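Local coordinates for protein putative cytochrome P450 hydroxylase (Chondromyces apiculatus DSM 436, PDB 6GMF) that binds heme b through a cysteine that ligates the iron and oxidises terpenes as a cytochrome P450 monooxygenase, probably by reductive activation of molecular oxygen, at residues A[250-260]-A[361-369]. Numbering follows the deposited sequence.
Sequences TDHPEQLAAAQ and LARLGDIQR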
ATOM      1  N   THR A 250     -17.821   7.941   5.225  1.00 22.36           N
ATOM      2  CA  THR A 250     -18.798   7.944   6.363  1.00 23.49           C
ATOM      3  C   THR A 250     -18.649   9.223   7.188  1.00 24.76           C
ATOM      4  O   THR A 250     -19.631   9.667   7.804  1.00 28.57           O
ATOM      5  CB  THR A 250     -18.780   6.670   7.204  1.00 26.03           C
ATOM      6  OG1 THR A 250     -17.456   6.400   7.669  1.00 24.15           O
ATOM      7  CG2 THR A 250     -19.332   5.490   6.425  1.00 25.32           C
ATOM      8  N   ASP A 251     -17.463   9.844   7.158  1.00 23.93           N
ATOM      9  CA  ASP A 251     -17.242  11.122   7.829  1.00 24.80           C
ATOM     10  C   ASP A 251     -17.847  12.283   7.019  1.00 27.27           C
ATOM     11  O   ASP A 251     -17.957  13.387   7.554  1.00 27.97           O
ATOM     12  CB  ASP A 251     -15.754  11.388   8.029  1.00 27.32           C
ATOM     13  CG  ASP A 251     -15.225  10.884   9.350  1.00 28.20           C
ATOM     14  OD1 ASP A 251     -16.027  10.724  10.260  1.00 32.16           O
ATOM     15  OD2 ASP A 251     -13.998  10.720   9.464  1.00 33.87           O
ATOM     16  N   HIS A 252     -18.180  12.061   5.747  1.00 24.65           N
ATOM     17  CA  HIS A 252     -18.616  13.094   4.816  1.00 25.57           C
ATOM     18  C   HIS A 252     -19.860  12.577   4.116  1.00 29.27           C
ATOM     19  O   HIS A 252     -19.841  12.381   2.892  1.00 29.47           O
ATOM     20  CB  HIS A 252     -17.524  13.507   3.824  1.00 27.79           C
ATOM     21  CG  HIS A 252     -16.294  13.921   4.547  1.00 27.27           C
ATOM     22  ND1 HIS A 252     -16.011  15.243   4.849  1.00 31.90           N
ATOM     23  CD2 HIS A 252     -15.324  13.189   5.116  1.00 24.49           C
ATOM     24  CE1 HIS A 252     -14.897  15.295   5.575  1.00 23.07           C
ATOM     25  NE2 HIS A 252     -14.455  14.049   5.738  1.00 28.55           N
ATOM     26  N   PRO A 253     -20.955  12.378   4.903  1.00 30.07           N
ATOM     27  CA  PRO A 253     -22.221  11.836   4.401  1.00 34.65           C
ATOM     28  C   PRO A 253     -22.721  12.315   3.037  1.00 32.77           C
ATOM     29  O   PRO A 253     -23.303  11.527   2.311  1.00 31.28           O
ATOM     30  CB  PRO A 253     -23.267  12.332   5.415  1.00 35.02           C
ATOM     31  CG  PRO A 253     -22.516  12.592   6.695  1.00 34.95           C
ATOM     32  CD  PRO A 253     -21.033  12.617   6.353  1.00 30.68           C
ATOM     33  N   GLU A 254     -22.551  13.607   2.728  1.00 32.56           N
ATOM     34  CA  GLU A 254     -23.112  14.167   1.526  1.00 35.05           C
ATOM     35  C   GLU A 254     -22.276  13.744   0.330  1.00 34.89           C
ATOM     36  O   GLU A 254     -22.777  13.646  -0.791  1.00 31.32           O
ATOM     37  CB  GLU A 254     -23.203  15.685   1.600  1.00 39.53           C
ATOM     38  CG  GLU A 254     -24.163  16.143   2.679  1.00 43.68           C
ATOM     39  CD  GLU A 254     -24.249  17.649   2.849  1.00 48.49           C
ATOM     40  OE1 GLU A 254     -23.440  18.358   2.208  1.00 46.80           O
ATOM     41  OE2 GLU A 254     -25.133  18.107   3.616  1.00 49.46           O
ATOM     42  N   GLN A 255     -20.983  13.506   0.589  1.00 30.11           N
ATOM     43  CA  GLN A 255     -20.096  13.080  -0.454  1.00 28.59           C
ATOM     44  C   GLN A 255     -20.371  11.607  -0.755  1.00 24.76           C
ATOM     45  O   GLN A 255     -20.378  11.213  -1.907  1.00 29.06           O
ATOM     46  CB  GLN A 255     -18.659  13.418  -0.061  1.00 27.11           C
ATOM     47  CG  GLN A 255     -18.433  14.924  -0.080  1.00 30.21           C
ATOM     48  CD  GLN A 255     -17.008  15.319   0.219  1.00 28.18           C
ATOM     49  OE1 GLN A 255     -16.711  15.883   1.275  1.00 26.80           O
ATOM     50  NE2 GLN A 255     -16.154  15.087  -0.755  1.00 25.03           N
ATOM     51  N   LEU A 256     -20.599  10.820   0.285  1.00 27.60           N
ATOM     52  CA  LEU A 256     -20.983   9.394   0.145  1.00 28.12           C
ATOM     53  C   LEU A 256     -22.290   9.323  -0.653  1.00 30.17           C
ATOM     54  O   LEU A 256     -22.392   8.630  -1.703  1.00 30.63           O
ATOM     55  CB  LEU A 256     -21.127   8.804   1.545  1.00 26.55           C
ATOM     56  CG  LEU A 256     -21.607   7.362   1.645  1.00 27.90           C
ATOM     57  CD1 LEU A 256     -20.852   6.467   0.678  1.00 28.66           C
ATOM     58  CD2 LEU A 256     -21.424   6.875   3.073  1.00 30.32           C
ATOM     59  N   ALA A 257     -23.270  10.108  -0.187  1.00 31.42           N
ATOM     60  CA  ALA A 257     -24.565  10.235  -0.853  1.00 32.59           C
ATOM     61  C   ALA A 257     -24.356  10.583  -2.329  1.00 28.42           C
ATOM     62  O   ALA A 257     -24.910   9.926  -3.221  1.00 31.35           O
ATOM     63  CB  ALA A 257     -25.406  11.261  -0.118  1.00 32.59           C
ATOM     64  N   ALA A 258     -23.504  11.566  -2.617  1.00 29.64           N
ATOM     65  CA  ALA A 258     -23.268  11.955  -4.006  1.00 29.37           C
ATOM     66  C   ALA A 258     -22.724  10.761  -4.807  1.00 33.99           C
ATOM     67  O   ALA A 258     -23.128  10.547  -5.939  1.00 30.69           O
ATOM     68  CB  ALA A 258     -22.343  13.130  -4.079  1.00 32.25           C
ATOM     69  N   ALA A 259     -21.765  10.015  -4.238  1.00 30.16           N
ATOM     70  CA  ALA A 259     -21.129   8.913  -4.973  1.00 29.99           C
ATOM     71  C   ALA A 259     -22.091   7.734  -5.130  1.00 28.39           C
ATOM     72  O   ALA A 259     -21.953   7.004  -6.062  1.00 30.14           O
ATOM     73  CB  ALA A 259     -19.846   8.487  -4.284  1.00 28.51           C
ATOM     74  N   GLN A 260     -23.010   7.552  -4.181  1.00 29.87           N
ATOM     75  CA  GLN A 260     -23.978   6.474  -4.244  1.00 30.82           C
ATOM     76  C   GLN A 260     -24.973   6.766  -5.370  1.00 32.34           C
ATOM     77  O   GLN A 260     -25.442   5.833  -6.014  1.00 34.81           O
ATOM     78  CB  GLN A 260     -24.665   6.276  -2.892  1.00 29.88           C
ATOM     79  CG  GLN A 260     -23.890   5.351  -1.971  1.00 31.75           C
ATOM     80  CD  GLN A 260     -24.691   4.898  -0.780  1.00 33.91           C
ATOM     81  OE1 GLN A 260     -25.185   5.717  -0.006  1.00 32.27           O
ATOM     82  NE2 GLN A 260     -24.818   3.585  -0.618  1.00 33.08           N
ATOM     83  N   LEU A 361     -21.124   0.571  -2.830  1.00 26.16           N
ATOM     84  CA  LEU A 361     -21.948   1.766  -2.908  1.00 29.63           C
ATOM     85  C   LEU A 361     -23.261   1.416  -3.596  1.00 30.43           C
ATOM     86  O   LEU A 361     -24.291   1.986  -3.224  1.00 35.31           O
ATOM     87  CB  LEU A 361     -21.219   2.873  -3.674  1.00 29.41           C
ATOM     88  CG  LEU A 361     -20.069   3.553  -2.936  1.00 32.98           C
ATOM     89  CD1 LEU A 361     -19.569   4.783  -3.680  1.00 32.55           C
ATOM     90  CD2 LEU A 361     -20.445   3.904  -1.521  1.00 35.90           C
ATOM     91  N   ALA A 362     -23.209   0.550  -4.625  1.00 29.00           N
ATOM     92  CA  ALA A 362     -24.423   0.190  -5.396  1.00 27.90           C
ATOM     93  C   ALA A 362     -25.343  -0.696  -4.552  1.00 30.67           C
ATOM     94  O   ALA A 362     -26.545  -0.521  -4.540  1.00 32.48           O
ATOM     95  CB  ALA A 362     -24.046  -0.506  -6.664  1.00 26.48           C
ATOM     96  N   ARG A 363     -24.777  -1.671  -3.839  1.00 28.40           N
ATOM     97  CA  ARG A 363     -25.589  -2.680  -3.180  1.00 30.29           C
ATOM     98  C   ARG A 363     -25.975  -2.322  -1.747  1.00 27.19           C
ATOM     99  O   ARG A 363     -26.931  -2.864  -1.243  1.00 30.51           O
ATOM    100  CB  ARG A 363     -24.861  -4.015  -3.256  1.00 30.67           C
ATOM    101  CG  ARG A 363     -24.837  -4.545  -4.675  1.00 28.77           C
ATOM    102  CD  ARG A 363     -24.180  -5.892  -4.752  1.00 27.95           C
ATOM    103  NE  ARG A 363     -24.924  -6.917  -4.038  1.00 29.95           N
ATOM    104  CZ  ARG A 363     -24.437  -8.118  -3.756  1.00 30.91           C
ATOM    105  NH1 ARG A 363     -23.267  -8.490  -4.253  1.00 28.70           N
ATOM    106  NH2 ARG A 363     -25.132  -8.937  -2.987  1.00 33.55           N
ATOM    107  N   LEU A 364     -25.219  -1.463  -1.062  1.00 30.18           N
ATOM    108  CA  LEU A 364     -25.550  -1.131   0.317  1.00 31.77           C
ATOM    109  C   LEU A 364     -26.388   0.148   0.310  1.00 38.11           C
ATOM    110  O   LEU A 364     -26.067   1.069  -0.436  1.00 40.53           O
ATOM    111  CB  LEU A 364     -24.277  -0.914   1.141  1.00 31.58           C
ATOM    112  CG  LEU A 364     -23.642  -2.138   1.801  1.00 33.14           C
ATOM    113  CD1 LEU A 364     -23.485  -3.300   0.848  1.00 39.75           C
ATOM    114  CD2 LEU A 364     -22.297  -1.781   2.414  1.00 31.94           C
ATOM    115  N   GLY A 365     -27.422   0.196   1.159  1.00 34.63           N
ATOM    116  CA  GLY A 365     -28.222   1.404   1.380  1.00 35.97           C
ATOM    117  C   GLY A 365     -27.409   2.420   2.144  1.00 34.99           C
ATOM    118  O   GLY A 365     -26.221   2.568   1.874  1.00 40.55           O
ATOM    119  N   ASP A 366     -28.045   3.150   3.057  1.00 33.28           N
ATOM    120  CA  ASP A 366     -27.369   4.059   3.953  1.00 33.25           C
ATOM    121  C   ASP A 366     -26.268   3.312   4.708  1.00 34.26           C
ATOM    122  O   ASP A 366     -26.525   2.251   5.305  1.00 36.23           O
ATOM    123  CB  ASP A 366     -28.327   4.672   4.969  1.00 37.03           C
ATOM    124  CG  ASP A 366     -29.342   5.639   4.388  1.00 44.02           C
ATOM    125  OD1 ASP A 366     -29.291   5.895   3.150  1.00 44.83           O
ATOM    126  OD2 ASP A 366     -30.185   6.121   5.180  1.00 47.00           O
ATOM    127  N   ILE A 367     -25.044   3.849   4.636  1.00 30.50           N
ATOM    128  CA  ILE A 367     -23.892   3.289   5.310  1.00 27.16           C
ATOM    129  C   ILE A 367     -23.465   4.254   6.403  1.00 28.23           C
ATOM    130  O   ILE A 367     -23.251   5.442   6.129  1.00 31.21           O
ATOM    131  CB  ILE A 367     -22.750   3.048   4.304  1.00 29.00           C
ATOM    132  CG1 ILE A 367     -23.221   2.177   3.137  1.00 28.33           C
ATOM    133  CG2 ILE A 367     -21.533   2.452   4.992  1.00 28.94           C
ATOM    134  CD1 ILE A 367     -22.444   2.369   1.848  1.00 29.15           C
ATOM    135  N   GLN A 368     -23.268   3.737   7.613  1.00 27.15           N
ATOM    136  CA  GLN A 368     -22.841   4.517   8.749  1.00 27.91           C
ATOM    137  C   GLN A 368     -21.830   3.687   9.512  1.00 26.03           C
ATOM    138  O   GLN A 368     -21.888   2.462   9.446  1.00 27.06           O
ATOM    139  CB  GLN A 368     -23.994   4.848   9.687  1.00 31.08           C
ATOM    140  CG  GLN A 368     -25.024   5.767   9.066  1.00 37.69           C
ATOM    141  CD  GLN A 368     -25.694   6.623  10.120  1.00 43.00           C
ATOM    142  OE1 GLN A 368     -25.845   6.211  11.271  1.00 44.82           O
ATOM    143  NE2 GLN A 368     -26.066   7.836   9.736  1.00 46.84           N
ATOM    144  N   ARG A 369     -20.956   4.357  10.249  1.00 23.44           N
ATOM    145  CA  ARG A 369     -20.129   3.677  11.180  1.00 26.70           C
ATOM    146  C   ARG A 369     -20.972   3.372  12.413  1.00 25.51           C
ATOM    147  O   ARG A 369     -21.856   4.123  12.773  1.00 31.28           O
ATOM    148  CB  ARG A 369     -18.879   4.479  11.546  1.00 26.62           C
ATOM    149  CG  ARG A 369     -17.934   4.733  10.385  1.00 24.77           C
ATOM    150  CD  ARG A 369     -16.545   5.029  10.928  1.00 24.67           C
ATOM    151  NE  ARG A 369     -16.547   6.308  11.643  1.00 26.07           N
ATOM    152  CZ  ARG A 369     -16.240   7.479  11.091  1.00 27.38           C
ATOM    153  NH1 ARG A 369     -16.187   7.608   9.765  1.00 23.92           N
ATOM    154  NH2 ARG A 369     -15.962   8.509  11.887  1.00 26.27           N
TER
HETATM  155  O   HOH W   1     -26.038   3.232  -5.652  1.00 43.77           O
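Gln260 and the carbonyls of Leu361 and Gly365 illustrate how one side-chain amide can tie the last turn of a helix to the chain that leaves it in the cytochrome P450 fold. In P450 nomenclature the long helix 220-251 is helix I, helix 253-261 is J and helix 346-363 is L, whose chain leaves here for strand 368-369; the contact lies away from the heme.

From its CB, Gln260 leaves with CG anti to the carbonyl carbon, and CG settles 3.8 Å from Leu361 CD2. Beyond CG the chain is extended and carries the amide over the end of helix L. There NE2 donates almost straight (174°) to Gly365 O at 3.0 Å, that acceptor lying in the amide plane although NE2 stands above the Gly365 carbonyl plane. A second bond runs from NE2 to a lone pair of Leu361 O, while CD1 of Ile367 touches NE2 at 3.6 Å. Water 1 adds a bridge between Gln260 O and Leu361 O.

Apolar packing fills the middle: Leu361 sends CD1 to the methyl of Ala259 and presses CD2 unusually tightly on Leu256 CD1 (3.4 Å), and CG2 of Thr250 meets CG2 of Ile367.

At the far end Arg369, its chain bent at chi3 (-67°), brings the guanidinium edge to the close of helix I. NH2 forms a salt bridge with Asp251 OD1, 2.7 Å apart. NH1 donates to Thr250 OG1, which also bonds to Leu246 O and Val247 O, whereas NE and NH2 reach Ser371 O and Gln372 O. A leucine in its place would probably leave the Asp251 carboxylate without this counter-charge and Thr250 OG1 without this donor. The carboxylate and guanidinium planes stand 83° apart, and NH2 meets Asp251 OD1 from above the carboxylate plane.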